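Local coordinates for Lin1909 protein (PDB 3FIJ) that is of unknown function but binds manganese and probably hydrolyses gamma-glutamyl-gamma-aminobutyrate as a class I glutamine amidotransferase-like enzyme, at residues A[57-62]-A[107-112]; A[120-125]-A[183-188]; A[166-171]-A[230-235]. All coordinates share one frame; numbering follows the deposited sequence.

Contact 1 (A[57-62]-A[107-112]); sequences QAISLV and AGKPIF
Lys109 reaches across to the end of helix 55-60 and plants its ammonium group between two backbone carbonyls. NZ donates to Ile59 O at 2.7 Å and to Val62 O at 2.8 Å, and the two bonds are differently built: the Val62 carbonyl points almost straight at the nitrogen, with a C=O...NZ angle of 177°, whereas at Ile59 O the donor sits 35° out of the carbonyl plane. Ile59 O also accepts from Val62 N, which arrives from the opposite face of that plane, and the oxygen is thus gripped by two donors. Beyond CG the lysine chain is fully extended, which carries NZ from the turn before strand 111-114 to the carbonyls of Ile59 and Val62. This is the tight part of the contact, where Lys109 CD lies 3.8 Å from Ile59 CG2 as the two side chains run alongside in opposite senses. The flavodoxin-like alpha/beta core of class I glutamine amidotransferases frames the contact: a Schellman motif with Gly108 at positive phi closes helix 91-106, and the chain then turns through Lys109 into a parallel strand of the central sheet. Ile59 also packs on Leu100 and Ala103 of that helix, while Val62 rests on Ile45 of strand 43-47. Toward solvent the packing thins out. Ala107 CB only approaches Ile59 CG2, at 4.1 Å, and exposed Ser60 points its CB away from 107-112; its OG instead bonds back to Gln57 O.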
ATOM      1  N   GLN A  57     -20.937  31.360 -22.854  1.00 19.42           N
ATOM      2  CA  GLN A  57     -20.364  32.352 -21.948  1.00 19.79           C
ATOM      3  C   GLN A  57     -18.906  31.986 -21.673  1.00 20.80           C
ATOM      4  O   GLN A  57     -18.055  32.852 -21.469  1.00 20.80           O
ATOM      5  CB  GLN A  57     -21.127  32.410 -20.618  1.00 19.03           C
ATOM      6  CG  GLN A  57     -20.558  33.462 -19.669  1.00 20.61           C
ATOM      7  CD  GLN A  57     -21.252  33.512 -18.314  1.00 21.08           C
ATOM      8  OE1 GLN A  57     -20.972  34.391 -17.500  1.00 22.80           O
ATOM      9  NE2 GLN A  57     -22.147  32.569 -18.065  1.00 21.86           N
ATOM     10  N   ALA A  58     -18.624  30.691 -21.664  1.00 20.18           N
ATOM     11  CA  ALA A  58     -17.272  30.223 -21.419  1.00 19.72           C
ATOM     12  C   ALA A  58     -16.343  30.668 -22.554  1.00 20.04           C
ATOM     13  O   ALA A  58     -15.287  31.242 -22.298  1.00 18.75           O
ATOM     14  CB  ALA A  58     -17.262  28.705 -21.282  1.00 16.42           C
ATOM     15  N   ILE A  59     -16.740  30.403 -23.800  1.00 19.37           N
ATOM     16  CA  ILE A  59     -15.930  30.784 -24.957  1.00 19.41           C
ATOM     17  C   ILE A  59     -15.836  32.299 -25.113  1.00 20.10           C
ATOM     18  O   ILE A  59     -14.856  32.816 -25.638  1.00 20.14           O
ATOM     19  CB  ILE A  59     -16.493  30.154 -26.271  1.00 20.97           C
ATOM     20  CG1 ILE A  59     -16.108  28.677 -26.343  1.00 23.19           C
ATOM     21  CG2 ILE A  59     -15.930  30.850 -27.497  1.00 17.57           C
ATOM     22  CD1 ILE A  59     -16.769  27.835 -25.298  1.00 27.64           C
ATOM     23  N   SER A  60     -16.839  33.021 -24.638  1.00 20.54           N
ATOM     24  CA  SER A  60     -16.797  34.468 -24.761  1.00 23.05           C
ATOM     25  C   SER A  60     -15.578  35.079 -24.074  1.00 24.37           C
ATOM     26  O   SER A  60     -15.030  36.062 -24.566  1.00 27.09           O
ATOM     27  CB  SER A  60     -18.082  35.114 -24.210  1.00 24.59           C
ATOM     28  OG  SER A  60     -18.173  35.008 -22.800  1.00 27.49           O
ATOM     29  N   LEU A  61     -15.123  34.518 -22.957  1.00 24.28           N
ATOM     30  CA  LEU A  61     -13.966  35.137 -22.324  1.00 24.76           C
ATOM     31  C   LEU A  61     -12.594  34.580 -22.674  1.00 22.51           C
ATOM     32  O   LEU A  61     -11.596  34.991 -22.093  1.00 21.98           O
ATOM     33  CB  LEU A  61     -14.134  35.226 -20.795  1.00 28.83           C
ATOM     34  CG  LEU A  61     -14.488  34.056 -19.884  1.00 30.57           C
ATOM     35  CD1 LEU A  61     -15.984  33.932 -19.750  1.00 32.54           C
ATOM     36  CD2 LEU A  61     -13.853  32.801 -20.425  1.00 33.87           C
ATOM     37  N   VAL A  62     -12.529  33.667 -23.635  1.00 20.95           N
ATOM     38  CA  VAL A  62     -11.235  33.128 -24.050  1.00 19.82           C
ATOM     39  C   VAL A  62     -11.029  33.428 -25.531  1.00 21.01           C
ATOM     40  O   VAL A  62     -11.989  33.707 -26.254  1.00 21.45           O
ATOM     41  CB  VAL A  62     -11.136  31.586 -23.842  1.00 19.41           C
ATOM     42  CG1 VAL A  62     -11.686  31.206 -22.475  1.00 17.89           C
ATOM     43  CG2 VAL A  62     -11.868  30.847 -24.958  1.00 18.61           C
ATOM     44  N   ALA A 107     -17.862  30.915 -32.940  1.00 28.68           N
ATOM     45  CA  ALA A 107     -17.112  32.152 -32.754  1.00 27.67           C
ATOM     46  C   ALA A 107     -15.873  32.214 -33.644  1.00 27.16           C
ATOM     47  O   ALA A 107     -15.174  33.227 -33.674  1.00 26.85           O
ATOM     48  CB  ALA A 107     -16.713  32.298 -31.292  1.00 28.22           C
ATOM     49  N   GLY A 108     -15.606  31.122 -34.360  1.00 26.96           N
ATOM     50  CA  GLY A 108     -14.456  31.070 -35.247  1.00 25.44           C
ATOM     51  C   GLY A 108     -13.110  31.093 -34.543  1.00 25.64           C
ATOM     52  O   GLY A 108     -12.075  31.318 -35.173  1.00 26.22           O
ATOM     53  N   LYS A 109     -13.116  30.857 -33.236  1.00 24.41           N
ATOM     54  CA  LYS A 109     -11.884  30.849 -32.462  1.00 24.09           C
ATOM     55  C   LYS A 109     -11.173  29.521 -32.640  1.00 22.57           C
ATOM     56  O   LYS A 109     -11.810  28.482 -32.771  1.00 23.51           O
ATOM     57  CB  LYS A 109     -12.191  31.113 -30.984  1.00 24.30           C
ATOM     58  CG  LYS A 109     -12.783  32.490 -30.754  1.00 22.96           C
ATOM     59  CD  LYS A 109     -13.114  32.744 -29.298  1.00 25.09           C
ATOM     60  CE  LYS A 109     -13.737  34.129 -29.128  1.00 23.47           C
ATOM     61  NZ  LYS A 109     -14.264  34.334 -27.758  1.00 23.53           N
ATOM     62  N   PRO A 110      -9.832  29.538 -32.645  1.00 22.66           N
ATOM     63  CA  PRO A 110      -9.011  28.335 -32.816  1.00 21.08           C
ATOM     64  C   PRO A 110      -9.196  27.276 -31.726  1.00 20.10           C
ATOM     65  O   PRO A 110      -9.394  27.598 -30.555  1.00 20.02           O
ATOM     66  CB  PRO A 110      -7.601  28.896 -32.859  1.00 22.07           C
ATOM     67  CG  PRO A 110      -7.687  30.050 -31.898  1.00 22.58           C
ATOM     68  CD  PRO A 110      -8.991  30.701 -32.305  1.00 23.08           C
ATOM     69  N   ILE A 111      -9.120  26.014 -32.136  1.00 18.60           N
ATOM     70  CA  ILE A 111      -9.297  24.864 -31.253  1.00 16.06           C
ATOM     71  C   ILE A 111      -8.135  23.883 -31.410  1.00 15.47           C
ATOM     72  O   ILE A 111      -7.807  23.486 -32.523  1.00 14.72           O
ATOM     73  CB  ILE A 111     -10.587  24.089 -31.620  1.00 17.53           C
ATOM     74  CG1 ILE A 111     -11.795  25.019 -31.523  1.00 17.34           C
ATOM     75  CG2 ILE A 111     -10.729  22.825 -30.744  1.00 12.43           C
ATOM     76  CD1 ILE A 111     -13.083  24.413 -32.081  1.00 19.20           C
ATOM     77  N   PHE A 112      -7.522  23.505 -30.292  1.00 14.79           N
ATOM     78  CA  PHE A 112      -6.430  22.534 -30.278  1.00 13.86           C
ATOM     79  C   PHE A 112      -6.895  21.415 -29.335  1.00 13.35           C
ATOM     80  O   PHE A 112      -7.178  21.648 -28.155  1.00 12.80           O
ATOM     81  CB  PHE A 112      -5.120  23.195 -29.784  1.00 13.64           C
ATOM     82  CG  PHE A 112      -3.906  22.273 -29.793  1.00 11.51           C
ATOM     83  CD1 PHE A 112      -3.787  21.243 -30.728  1.00 10.85           C
ATOM     84  CD2 PHE A 112      -2.883  22.444 -28.863  1.00  9.72           C
ATOM     85  CE1 PHE A 112      -2.660  20.390 -30.737  1.00  7.68           C
ATOM     86  CE2 PHE A 112      -1.756  21.600 -28.868  1.00  9.76           C
ATOM     87  CZ  PHE A 112      -1.650  20.570 -29.808  1.00  6.22           C
TER

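Contact 2 (A[120-125]-A[183-188]); sequences LVNVAL and KKLAPS
Ala186 presses its methyl against the C-terminal turn of helix 116-124, with CB 3.2 Å from Asn122 O and 3.6 Å from Leu125 O. Beside it the side chain of Asn122 leans out from the helix to meet the loop backbone. Its CG stands opposite the backbone N (chi1 -168°), and this rotation carries the amide to the peptides between Lys184 and Ala186, where its two ends lie close to Lys184 O and Ala186 N. Leu185 crosses the asparagine at about a right angle, its CD1 branch being the one that comes to the amide. Leu125, the first residue beyond the helix, brings CB to 3.9 Å from Ala186 CB, and its CG, set opposite its own carbonyl carbon (chi1 -76°), leads on to Phe189 of strand 189-195. Pro187 adds a looser edge, its CD 3.8 Å from Leu125 O. Just upstream, Thr128 is met by two successive residues, Lys183 and Lys184, a classic beta bulge where the loop leaves the two-stranded antiparallel sheet of 129-130 and 181-182. The chemistry is that of a buried primary amide set against a peptide C=O and N-H, groups that match it in kind, which is consistent with polar pairing of helix and loop.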
ATOM      1  N   LEU A 120     -13.133  13.659 -28.839  1.00 17.76           N
ATOM      2  CA  LEU A 120     -14.369  14.321 -28.453  1.00 17.10           C
ATOM      3  C   LEU A 120     -14.856  15.195 -29.618  1.00 17.49           C
ATOM      4  O   LEU A 120     -16.052  15.283 -29.890  1.00 17.74           O
ATOM      5  CB  LEU A 120     -14.166  15.168 -27.199  1.00 15.83           C
ATOM      6  CG  LEU A 120     -15.452  15.872 -26.770  1.00 17.44           C
ATOM      7  CD1 LEU A 120     -15.598  15.775 -25.286  1.00 20.03           C
ATOM      8  CD2 LEU A 120     -15.453  17.323 -27.246  1.00 14.11           C
ATOM      9  N   VAL A 121     -13.928  15.837 -30.314  1.00 17.82           N
ATOM     10  CA  VAL A 121     -14.301  16.661 -31.451  1.00 17.12           C
ATOM     11  C   VAL A 121     -14.959  15.757 -32.508  1.00 18.03           C
ATOM     12  O   VAL A 121     -16.063  16.029 -32.975  1.00 18.67           O
ATOM     13  CB  VAL A 121     -13.055  17.366 -32.025  1.00 15.58           C
ATOM     14  CG1 VAL A 121     -13.352  17.983 -33.390  1.00 14.83           C
ATOM     15  CG2 VAL A 121     -12.596  18.424 -31.055  1.00 12.96           C
ATOM     16  N   ASN A 122     -14.287  14.667 -32.862  1.00 16.97           N
ATOM     17  CA  ASN A 122     -14.807  13.738 -33.854  1.00 17.39           C
ATOM     18  C   ASN A 122     -16.255  13.321 -33.524  1.00 19.46           C
ATOM     19  O   ASN A 122     -17.136  13.356 -34.387  1.00 20.83           O
ATOM     20  CB  ASN A 122     -13.885  12.515 -33.934  1.00 14.09           C
ATOM     21  CG  ASN A 122     -14.184  11.636 -35.138  1.00 15.19           C
ATOM     22  OD1 ASN A 122     -14.701  10.522 -34.998  1.00 13.74           O
ATOM     23  ND2 ASN A 122     -13.863  12.136 -36.332  1.00 11.14           N
ATOM     24  N   VAL A 123     -16.496  12.941 -32.272  1.00 20.52           N
ATOM     25  CA  VAL A 123     -17.824  12.540 -31.827  1.00 20.55           C
ATOM     26  C   VAL A 123     -18.813  13.702 -31.914  1.00 21.99           C
ATOM     27  O   VAL A 123     -19.906  13.557 -32.453  1.00 23.87           O
ATOM     28  CB  VAL A 123     -17.790  12.026 -30.358  1.00 20.82           C
ATOM     29  CG1 VAL A 123     -19.219  11.751 -29.858  1.00 18.40           C
ATOM     30  CG2 VAL A 123     -16.935  10.759 -30.268  1.00 18.02           C
ATOM     31  N   ALA A 124     -18.425  14.853 -31.378  1.00 23.13           N
ATOM     32  CA  ALA A 124     -19.286  16.034 -31.387  1.00 24.48           C
ATOM     33  C   ALA A 124     -19.870  16.327 -32.757  1.00 24.45           C
ATOM     34  O   ALA A 124     -21.026  16.733 -32.862  1.00 24.92           O
ATOM     35  CB  ALA A 124     -18.516  17.249 -30.898  1.00 24.22           C
ATOM     36  N   LEU A 125     -19.075  16.114 -33.802  1.00 24.64           N
ATOM     37  CA  LEU A 125     -19.511  16.390 -35.166  1.00 24.80           C
ATOM     38  C   LEU A 125     -20.033  15.187 -35.970  1.00 25.03           C
ATOM     39  O   LEU A 125     -20.175  15.266 -37.187  1.00 23.44           O
ATOM     40  CB  LEU A 125     -18.380  17.092 -35.939  1.00 25.14           C
ATOM     41  CG  LEU A 125     -18.132  18.580 -35.638  1.00 27.79           C
ATOM     42  CD1 LEU A 125     -19.338  19.389 -36.064  1.00 27.87           C
ATOM     43  CD2 LEU A 125     -17.866  18.800 -34.154  1.00 27.65           C
ATOM     44  N   LYS A 183     -12.953   5.729 -35.222  1.00 22.18           N
ATOM     45  CA  LYS A 183     -13.368   4.648 -36.112  1.00 22.22           C
ATOM     46  C   LYS A 183     -13.827   5.364 -37.366  1.00 21.54           C
ATOM     47  O   LYS A 183     -13.096   5.449 -38.351  1.00 20.14           O
ATOM     48  CB  LYS A 183     -14.519   3.842 -35.489  1.00 23.05           C
ATOM     49  CG  LYS A 183     -14.877   2.556 -36.250  1.00 26.46           C
ATOM     50  CD  LYS A 183     -15.689   1.573 -35.390  1.00 28.77           C
ATOM     51  CE  LYS A 183     -17.087   2.110 -35.068  1.00 31.53           C
ATOM     52  NZ  LYS A 183     -17.760   1.389 -33.939  1.00 31.38           N
ATOM     53  N   LYS A 184     -15.038   5.900 -37.314  1.00 22.67           N
ATOM     54  CA  LYS A 184     -15.577   6.647 -38.436  1.00 25.38           C
ATOM     55  C   LYS A 184     -15.277   8.131 -38.198  1.00 24.30           C
ATOM     56  O   LYS A 184     -15.705   8.715 -37.204  1.00 23.91           O
ATOM     57  CB  LYS A 184     -17.089   6.413 -38.550  1.00 28.58           C
ATOM     58  CG  LYS A 184     -17.740   7.084 -39.752  1.00 33.56           C
ATOM     59  CD  LYS A 184     -17.084   6.630 -41.057  1.00 37.74           C
ATOM     60  CE  LYS A 184     -17.738   7.273 -42.279  1.00 39.06           C
ATOM     61  NZ  LYS A 184     -17.033   6.889 -43.536  1.00 40.10           N
ATOM     62  N   LEU A 185     -14.523   8.729 -39.108  1.00 24.08           N
ATOM     63  CA  LEU A 185     -14.156  10.134 -39.007  1.00 24.60           C
ATOM     64  C   LEU A 185     -15.318  11.056 -39.371  1.00 25.17           C
ATOM     65  O   LEU A 185     -15.910  10.926 -40.439  1.00 25.77           O
ATOM     66  CB  LEU A 185     -12.975  10.422 -39.935  1.00 23.37           C
ATOM     67  CG  LEU A 185     -12.441  11.856 -39.930  1.00 24.52           C
ATOM     68  CD1 LEU A 185     -11.656  12.095 -38.639  1.00 22.45           C
ATOM     69  CD2 LEU A 185     -11.557  12.079 -41.150  1.00 21.46           C
ATOM     70  N   ALA A 186     -15.642  11.990 -38.484  1.00 25.40           N
ATOM     71  CA  ALA A 186     -16.727  12.934 -38.741  1.00 24.85           C
ATOM     72  C   ALA A 186     -16.445  13.715 -40.030  1.00 25.96           C
ATOM     73  O   ALA A 186     -15.289  13.962 -40.380  1.00 24.96           O
ATOM     74  CB  ALA A 186     -16.875  13.898 -37.563  1.00 21.45           C
ATOM     75  N   PRO A 187     -17.503  14.112 -40.759  1.00 27.37           N
ATOM     76  CA  PRO A 187     -17.331  14.865 -42.008  1.00 28.36           C
ATOM     77  C   PRO A 187     -16.826  16.286 -41.777  1.00 29.24           C
ATOM     78  O   PRO A 187     -17.140  16.906 -40.758  1.00 30.64           O
ATOM     79  CB  PRO A 187     -18.728  14.835 -42.620  1.00 28.61           C
ATOM     80  CG  PRO A 187     -19.608  14.872 -41.413  1.00 29.65           C
ATOM     81  CD  PRO A 187     -18.932  13.881 -40.479  1.00 26.85           C
ATOM     82  N   SER A 188     -16.050  16.785 -42.737  1.00 30.50           N
ATOM     83  CA  SER A 188     -15.449  18.122 -42.707  1.00 30.53           C
ATOM     84  C   SER A 188     -14.089  18.088 -42.003  1.00 30.24           C
ATOM     85  O   SER A 188     -13.620  19.095 -41.467  1.00 29.65           O
ATOM     86  CB  SER A 188     -16.371  19.130 -42.015  1.00 32.19           C
ATOM     87  OG  SER A 188     -17.603  19.234 -42.705  1.00 36.44           O
TER

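Contact 3 (A[166-171]-A[230-235]); sequences KHHPNK and EQLFQA
The irregular loop 166-171 passes the helical segment 230-235 with its closest backbone approach at His167 and Gln231, whose CA atoms are 6.4 Å apart. His167 contributes the largest share of the contact. Its CB points toward the helix and its CG lies opposite its carbonyl carbon (chi1 -51°), a setting that lays the imidazole along residues Gln231 and Ala235, one turn apart. Gln231 OE1 comes to the ring edge, near its plane, 3.3 Å from CD2; the amide plane is turned 72° from the ring, and the aliphatic CB of Gln231 follows at 3.7 Å. Next to CD2 in the ring, NE2 is 3.9 Å from the methyl of Ala235. One face of the same imidazole is flanked by Lys166 CB, toward the rim, and its ND1 makes a weak hydrogen bond to Glu163 O. Leu232 reaches both histidines: CD1 is 3.8 Å from His167 CB, while both its methyls lie 3.6 Å from His168 NE2, the leucine crossing the second ring at about a right angle. His168 ND1 returns to His167 O in a weak bond that may bias the turn of the ring. No hydrogen bond links the two segments, so the joint relies on close packing of rings, methyls and the glutamine chain. It fastens the loop between strands 154-158 and 172-174 to helix 227-241; His168 also touches Ile158 and Glu228, Leu232 continues onto Pro219, and Phe233 packs edge-to-face on Phe112 of strand 111-114.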
ATOM      1  N   LYS A 166       3.703  21.590 -40.907  1.00 23.20           N
ATOM      2  CA  LYS A 166       4.372  22.879 -40.741  1.00 24.18           C
ATOM      3  C   LYS A 166       5.184  22.852 -39.453  1.00 24.74           C
ATOM      4  O   LYS A 166       6.031  23.716 -39.218  1.00 25.59           O
ATOM      5  CB  LYS A 166       3.357  24.018 -40.626  1.00 24.80           C
ATOM      6  CG  LYS A 166       2.503  24.257 -41.850  1.00 27.00           C
ATOM      7  CD  LYS A 166       1.569  25.439 -41.623  1.00 27.51           C
ATOM      8  CE  LYS A 166       0.630  25.647 -42.806  1.00 29.75           C
ATOM      9  NZ  LYS A 166      -0.331  26.766 -42.566  1.00 31.19           N
ATOM     10  N   HIS A 167       4.920  21.854 -38.616  1.00 23.74           N
ATOM     11  CA  HIS A 167       5.610  21.763 -37.343  1.00 21.61           C
ATOM     12  C   HIS A 167       6.317  20.435 -37.085  1.00 21.29           C
ATOM     13  O   HIS A 167       7.255  20.373 -36.297  1.00 20.02           O
ATOM     14  CB  HIS A 167       4.618  22.070 -36.223  1.00 20.80           C
ATOM     15  CG  HIS A 167       3.851  23.343 -36.429  1.00 20.65           C
ATOM     16  ND1 HIS A 167       2.587  23.373 -36.984  1.00 21.68           N
ATOM     17  CD2 HIS A 167       4.174  24.630 -36.170  1.00 20.98           C
ATOM     18  CE1 HIS A 167       2.168  24.621 -37.054  1.00 20.26           C
ATOM     19  NE2 HIS A 167       3.111  25.407 -36.567  1.00 20.16           N
ATOM     20  N   HIS A 168       5.876  19.373 -37.750  1.00 23.01           N
ATOM     21  CA  HIS A 168       6.491  18.064 -37.568  1.00 24.11           C
ATOM     22  C   HIS A 168       6.969  17.437 -38.883  1.00 23.83           C
ATOM     23  O   HIS A 168       6.280  17.500 -39.901  1.00 23.61           O
ATOM     24  CB  HIS A 168       5.512  17.086 -36.890  1.00 25.39           C
ATOM     25  CG  HIS A 168       5.230  17.383 -35.446  1.00 27.18           C
ATOM     26  ND1 HIS A 168       6.080  18.122 -34.653  1.00 29.72           N
ATOM     27  CD2 HIS A 168       4.215  16.990 -34.641  1.00 29.52           C
ATOM     28  CE1 HIS A 168       5.599  18.173 -33.422  1.00 31.50           C
ATOM     29  NE2 HIS A 168       4.467  17.494 -33.388  1.00 29.66           N
ATOM     30  N   PRO A 169       8.167  16.831 -38.875  1.00 23.29           N
ATOM     31  CA  PRO A 169       8.694  16.192 -40.081  1.00 23.31           C
ATOM     32  C   PRO A 169       8.072  14.810 -40.186  1.00 24.08           C
ATOM     33  O   PRO A 169       7.576  14.278 -39.195  1.00 23.19           O
ATOM     34  CB  PRO A 169      10.188  16.124 -39.807  1.00 22.72           C
ATOM     35  CG  PRO A 169      10.234  15.907 -38.339  1.00 23.42           C
ATOM     36  CD  PRO A 169       9.201  16.891 -37.826  1.00 23.97           C
ATOM     37  N   ASN A 170       8.092  14.228 -41.380  1.00 24.51           N
ATOM     38  CA  ASN A 170       7.521  12.907 -41.565  1.00 23.96           C
ATOM     39  C   ASN A 170       8.341  11.893 -40.761  1.00 24.28           C
ATOM     40  O   ASN A 170       9.534  12.086 -40.548  1.00 23.27           O
ATOM     41  CB  ASN A 170       7.528  12.545 -43.047  1.00 23.59           C
ATOM     42  CG  ASN A 170       6.739  11.286 -43.340  1.00 23.95           C
ATOM     43  OD1 ASN A 170       5.624  11.109 -42.836  1.00 21.96           O
ATOM     44  ND2 ASN A 170       7.303  10.409 -44.168  1.00 22.76           N
ATOM     45  N   LYS A 171       7.687  10.830 -40.298  1.00 24.33           N
ATOM     46  CA  LYS A 171       8.348   9.783 -39.522  1.00 24.70           C
ATOM     47  C   LYS A 171       8.751  10.194 -38.099  1.00 24.87           C
ATOM     48  O   LYS A 171       9.524   9.502 -37.443  1.00 26.12           O
ATOM     49  CB  LYS A 171       9.571   9.274 -40.286  1.00 25.17           C
ATOM     50  CG  LYS A 171       9.237   8.637 -41.629  1.00 26.48           C
ATOM     51  CD  LYS A 171       8.524   7.309 -41.443  1.00 26.72           C
ATOM     52  CE  LYS A 171       8.113   6.698 -42.776  1.00 26.74           C
ATOM     53  NZ  LYS A 171       7.306   5.458 -42.561  1.00 26.36           N
ATOM     54  N   GLU A 230       6.441  22.002 -28.663  1.00 18.02           N
ATOM     55  CA  GLU A 230       6.114  23.339 -28.195  1.00 18.70           C
ATOM     56  C   GLU A 230       5.473  24.175 -29.308  1.00 18.59           C
ATOM     57  O   GLU A 230       4.579  24.982 -29.051  1.00 16.71           O
ATOM     58  CB  GLU A 230       7.359  24.047 -27.669  1.00 16.91           C
ATOM     59  CG  GLU A 230       7.040  25.401 -27.083  1.00 18.79           C
ATOM     60  CD  GLU A 230       8.262  26.130 -26.569  1.00 20.32           C
ATOM     61  OE1 GLU A 230       9.102  25.494 -25.899  1.00 20.11           O
ATOM     62  OE2 GLU A 230       8.370  27.346 -26.826  1.00 21.15           O
ATOM     63  N   GLN A 231       5.934  23.983 -30.542  1.00 17.22           N
ATOM     64  CA  GLN A 231       5.380  24.718 -31.677  1.00 20.61           C
ATOM     65  C   GLN A 231       3.872  24.511 -31.809  1.00 20.26           C
ATOM     66  O   GLN A 231       3.141  25.415 -32.232  1.00 19.71           O
ATOM     67  CB  GLN A 231       6.051  24.279 -32.975  1.00 22.90           C
ATOM     68  CG  GLN A 231       7.466  24.771 -33.164  1.00 26.96           C
ATOM     69  CD  GLN A 231       7.991  24.411 -34.540  1.00 31.70           C
ATOM     70  OE1 GLN A 231       7.381  24.754 -35.566  1.00 31.86           O
ATOM     71  NE2 GLN A 231       9.119  23.707 -34.576  1.00 32.83           N
ATOM     72  N   LEU A 232       3.404  23.319 -31.456  1.00 20.20           N
ATOM     73  CA  LEU A 232       1.978  23.039 -31.544  1.00 19.42           C
ATOM     74  C   LEU A 232       1.206  24.017 -30.677  1.00 17.75           C
ATOM     75  O   LEU A 232       0.244  24.637 -31.128  1.00 17.11           O
ATOM     76  CB  LEU A 232       1.694  21.595 -31.117  1.00 19.71           C
ATOM     77  CG  LEU A 232       1.816  20.549 -32.234  1.00 20.92           C
ATOM     78  CD1 LEU A 232       3.110  20.770 -33.017  1.00 23.39           C
ATOM     79  CD2 LEU A 232       1.760  19.152 -31.646  1.00 16.88           C
ATOM     80  N   PHE A 233       1.628  24.170 -29.429  1.00 16.85           N
ATOM     81  CA  PHE A 233       0.932  25.095 -28.547  1.00 17.29           C
ATOM     82  C   PHE A 233       1.145  26.538 -29.006  1.00 19.24           C
ATOM     83  O   PHE A 233       0.266  27.392 -28.832  1.00 19.57           O
ATOM     84  CB  PHE A 233       1.403  24.930 -27.105  1.00 15.55           C
ATOM     85  CG  PHE A 233       1.165  23.561 -26.540  1.00 16.09           C
ATOM     86  CD1 PHE A 233       2.156  22.588 -26.597  1.00 12.84           C
ATOM     87  CD2 PHE A 233      -0.064  23.238 -25.961  1.00 15.78           C
ATOM     88  CE1 PHE A 233       1.932  21.316 -26.091  1.00 12.61           C
ATOM     89  CE2 PHE A 233      -0.298  21.966 -25.452  1.00 12.74           C
ATOM     90  CZ  PHE A 233       0.705  21.003 -25.518  1.00 14.25           C
ATOM     91  N   GLN A 234       2.311  26.806 -29.595  1.00 19.26           N
ATOM     92  CA  GLN A 234       2.632  28.145 -30.083  1.00 20.07           C
ATOM     93  C   GLN A 234       1.641  28.516 -31.174  1.00 20.55           C
ATOM     94  O   GLN A 234       1.103  29.629 -31.190  1.00 22.36           O
ATOM     95  CB  GLN A 234       4.057  28.192 -30.644  1.00 20.20           C
ATOM     96  CG  GLN A 234       4.510  29.589 -31.059  1.00 18.88           C
ATOM     97  CD  GLN A 234       4.491  30.577 -29.903  1.00 21.11           C
ATOM     98  OE1 GLN A 234       5.230  30.427 -28.925  1.00 22.23           O
ATOM     99  NE2 GLN A 234       3.640  31.590 -30.006  1.00 20.04           N
ATOM    100  N   ALA A 235       1.395  27.572 -32.080  1.00 20.78           N
ATOM    101  CA  ALA A 235       0.458  27.786 -33.181  1.00 20.76           C
ATOM    102  C   ALA A 235      -0.934  28.133 -32.643  1.00 22.40           C
ATOM    103  O   ALA A 235      -1.577  29.065 -33.119  1.00 23.57           O
ATOM    104  CB  ALA A 235       0.394  26.543 -34.056  1.00 17.03           C
TER

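In the fold
From the N terminus, contact 1 closes first, joining the end of helix 55-60 to the turn between helix 91-106 and strand 111-114. The chain runs on into helix 116-124, where contact 2 opens; it closes only after strand 181-182, at the loop before strand 189-195. Contact 3 opens inside that interval, at 166-171, and closes on the last helix, 227-241, so contacts 2 and 3 cross while contact 1 precedes both. Contacts 1 and 3 touch through Phe112, whose ring meets Phe233 and Leu232. Contacts 2 and 3 stay apart, about 14 Å between nearest atoms, and tie two separate loops, 183-188 and 166-171, to helices 116-124 and 227-241.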